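Local coordinates for cellulose biosynthesis protein BcsG (Salmonella typhimurium LT2, PDB 5OLT) that is required for cellulose biosynthesis, its zinc-binding extramembrane domain, the part given here, belonging to the alkaline phosphatase family, at residues Leu62-Cys67 with Asp243-Phe248. Sequence-based numbering, arbitrary orientation. Where two conformers were deposited one is given.
With ZN (zinc ion), chain B.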
loop_
_atom_site.group_PDB
_atom_site.type_symbol
_atom_site.label_atom_id
_atom_site.label_comp_id
_atom_site.label_asym_id
_atom_site.label_seq_id
_atom_site.Cartn_x
_atom_site.Cartn_y
_atom_site.Cartn_z
ATOM N N LEU A 62 -1.205 10.414 -6.199
ATOM C CA LEU A 62 -0.599 9.376 -7.077
ATOM C C LEU A 62 -0.210 8.215 -6.174
ATOM O O LEU A 62 0.609 8.389 -5.267
ATOM C CB LEU A 62 0.634 9.964 -7.772
ATOM C CG LEU A 62 1.496 8.989 -8.549
ATOM C CD1 LEU A 62 0.726 8.282 -9.650
ATOM C CD2 LEU A 62 2.708 9.723 -9.114
ATOM N N VAL A 63 -0.843 7.056 -6.380
ATOM C CA VAL A 63 -0.542 5.861 -5.584
ATOM C C VAL A 63 0.318 4.939 -6.440
ATOM O O VAL A 63 -0.092 4.530 -7.544
ATOM C CB VAL A 63 -1.844 5.148 -5.148
ATOM C CG1 VAL A 63 -1.543 3.849 -4.406
ATOM C CG2 VAL A 63 -2.684 6.059 -4.292
ATOM N N ILE A 64 1.522 4.638 -5.948
ATOM C CA ILE A 64 2.516 3.868 -6.686
ATOM C C ILE A 64 2.581 2.491 -6.007
ATOM O O ILE A 64 3.116 2.358 -4.893
ATOM C CB ILE A 64 3.893 4.601 -6.637
ATOM C CG1 ILE A 64 3.775 5.966 -7.341
ATOM C CG2 ILE A 64 4.989 3.735 -7.251
ATOM C CD1 ILE A 64 5.046 6.780 -7.304
ATOM N N ASN A 65 1.993 1.467 -6.653
ATOM C CA ASN A 65 1.803 0.155 -6.061
ATOM C C ASN A 65 2.786 -0.806 -6.726
ATOM O O ASN A 65 2.699 -1.068 -7.922
ATOM C CB ASN A 65 0.326 -0.233 -6.294
ATOM C CG ASN A 65 -0.055 -1.546 -5.675
ATOM O OD1 ASN A 65 0.265 -1.843 -4.498
ATOM N ND2 ASN A 65 -0.780 -2.341 -6.438
ATOM N N ILE A 66 3.766 -1.261 -5.949
ATOM C CA ILE A 66 4.936 -1.952 -6.506
ATOM C C ILE A 66 4.902 -3.429 -6.184
ATOM O O ILE A 66 4.871 -3.813 -5.011
ATOM C CB ILE A 66 6.245 -1.346 -5.940
ATOM C CG1 ILE A 66 6.328 0.158 -6.264
ATOM C CG2 ILE A 66 7.480 -2.116 -6.455
ATOM C CD1 ILE A 66 7.448 0.882 -5.538
ATOM N N CYS A 67 4.925 -4.259 -7.226
ATOM C CA CYS A 67 4.981 -5.713 -7.030
ATOM C C CYS A 67 6.346 -6.122 -6.457
ATOM O O CYS A 67 7.373 -5.594 -6.880
ATOM C CB CYS A 67 4.719 -6.399 -8.390
ATOM S SG CYS A 67 4.703 -8.226 -8.361
ATOM N N ASP A 243 16.201 4.687 -8.399
ATOM C CA ASP A 243 16.792 5.855 -9.074
ATOM C C ASP A 243 15.777 6.578 -9.956
ATOM O O ASP A 243 15.751 7.830 -9.970
ATOM C CB ASP A 243 17.993 5.407 -9.916
ATOM C CG ASP A 243 19.251 5.127 -9.057
ATOM O OD1 ASP A 243 19.306 5.567 -7.874
ATOM O OD2 ASP A 243 20.177 4.467 -9.611
ATOM N N GLU A 244 14.888 5.820 -10.625
ATOM C CA GLU A 244 13.876 6.468 -11.444
ATOM C C GLU A 244 12.828 7.173 -10.590
ATOM O O GLU A 244 12.414 8.271 -10.942
ATOM C CB GLU A 244 13.244 5.488 -12.417
ATOM C CG GLU A 244 14.223 5.107 -13.515
ATOM C CD GLU A 244 13.574 4.404 -14.689
ATOM O OE1 GLU A 244 12.413 3.936 -14.608
ATOM O OE2 GLU A 244 14.275 4.302 -15.738
ATOM N N LEU A 245 12.411 6.550 -9.486
ATOM C CA LEU A 245 11.453 7.222 -8.602
ATOM C C LEU A 245 12.061 8.491 -8.017
ATOM O O LEU A 245 11.388 9.525 -7.965
ATOM C CB LEU A 245 10.984 6.280 -7.494
ATOM C CG LEU A 245 10.135 5.097 -7.964
ATOM C CD1 LEU A 245 9.867 4.187 -6.766
ATOM C CD2 LEU A 245 8.825 5.573 -8.602
ATOM N N ASP A 246 13.324 8.433 -7.600
ATOM C CA ASP A 246 13.954 9.624 -7.062
ATOM C C ASP A 246 14.093 10.722 -8.094
ATOM O O ASP A 246 13.863 11.895 -7.777
ATOM C CB ASP A 246 15.311 9.267 -6.452
ATOM C CG ASP A 246 15.647 10.124 -5.264
ATOM O OD1 ASP A 246 14.742 10.384 -4.421
ATOM O OD2 ASP A 246 16.814 10.535 -5.179
ATOM N N ALA A 247 14.420 10.361 -9.332
ATOM C CA ALA A 247 14.508 11.314 -10.430
ATOM C C ALA A 247 13.133 11.938 -10.652
ATOM O O ALA A 247 13.031 13.158 -10.819
ATOM C CB ALA A 247 15.022 10.650 -11.684
ATOM N N PHE A 248 12.077 11.126 -10.613
ATOM C CA PHE A 248 10.762 11.668 -10.755
ATOM C C PHE A 248 10.357 12.587 -9.610
ATOM O O PHE A 248 9.729 13.623 -9.854
ATOM C CB PHE A 248 9.721 10.559 -10.944
ATOM C CG PHE A 248 8.396 11.121 -11.293
ATOM C CD1 PHE A 248 8.264 11.820 -12.519
ATOM C CD2 PHE A 248 7.326 11.026 -10.433
ATOM C CE1 PHE A 248 7.074 12.376 -12.897
ATOM C CE2 PHE A 248 6.081 11.621 -10.815
ATOM C CZ PHE A 248 5.989 12.308 -12.035
HETATM ZN ZN ZN B . 2.829 -8.775 -7.183
HETATM O O HOH W 1 3.324 -11.040 -8.117
#
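Phe248 brings the one aromatic ring of this contact to Leu62, whose methyl CD2 meets it obliquely, 4.2 Å from ring atom CE2. Leu195, Asn196 and Trp198 of helix 191-203 also touch the Phe248 side chain. With CG turned anti to the backbone N (chi1 -171°), the ring extends from the helix to the strand. One turn earlier, Leu245 spreads its two methyls over two strand residues: CD2 lies 4.2 Å from Ile64 CD1, and CD1 lies 4.3 Å from Ile66 CD1. The Ile64 and Leu245 side chains point opposite ways and pass alongside one another, closest between those methyls, with Ile64 CG2 a little farther from Leu245 CD2. Both isoleucines are extended beyond CG1 (chi2 178° in Ile64), which carries each CD1 out from the strand to the helix. Leu62, Ile64 and Ile66 alternate with Val63 and Asn65, whose side chains emerge on the other face of the sheet. All five touching residues are buried, and the contact is purely apolar, made by side chains at van der Waals range while the backbones stay well apart: the Ile64 CA to Leu245 CA distance is 9.7 Å. Next to Ile66 in the chain, Cys67 binds the zinc ion through SG at 2.3 Å, and Ser102, Glu266, His267 and a water also bind the metal, so the packed strand leads directly into the metal site. The short segments run antiparallel (174°), their axes 13.1 Å apart at closest approach. Strand 60-66 lies within the mixed sheet, hydrogen-bonded between parallel strands 210-216 and 259-265; helix 234-255, on one face beside helix 191-203, links those two strands in a beta-alpha-beta crossover spanning strand 60-66, consistent with the alpha/beta core of the alkaline phosphatase family.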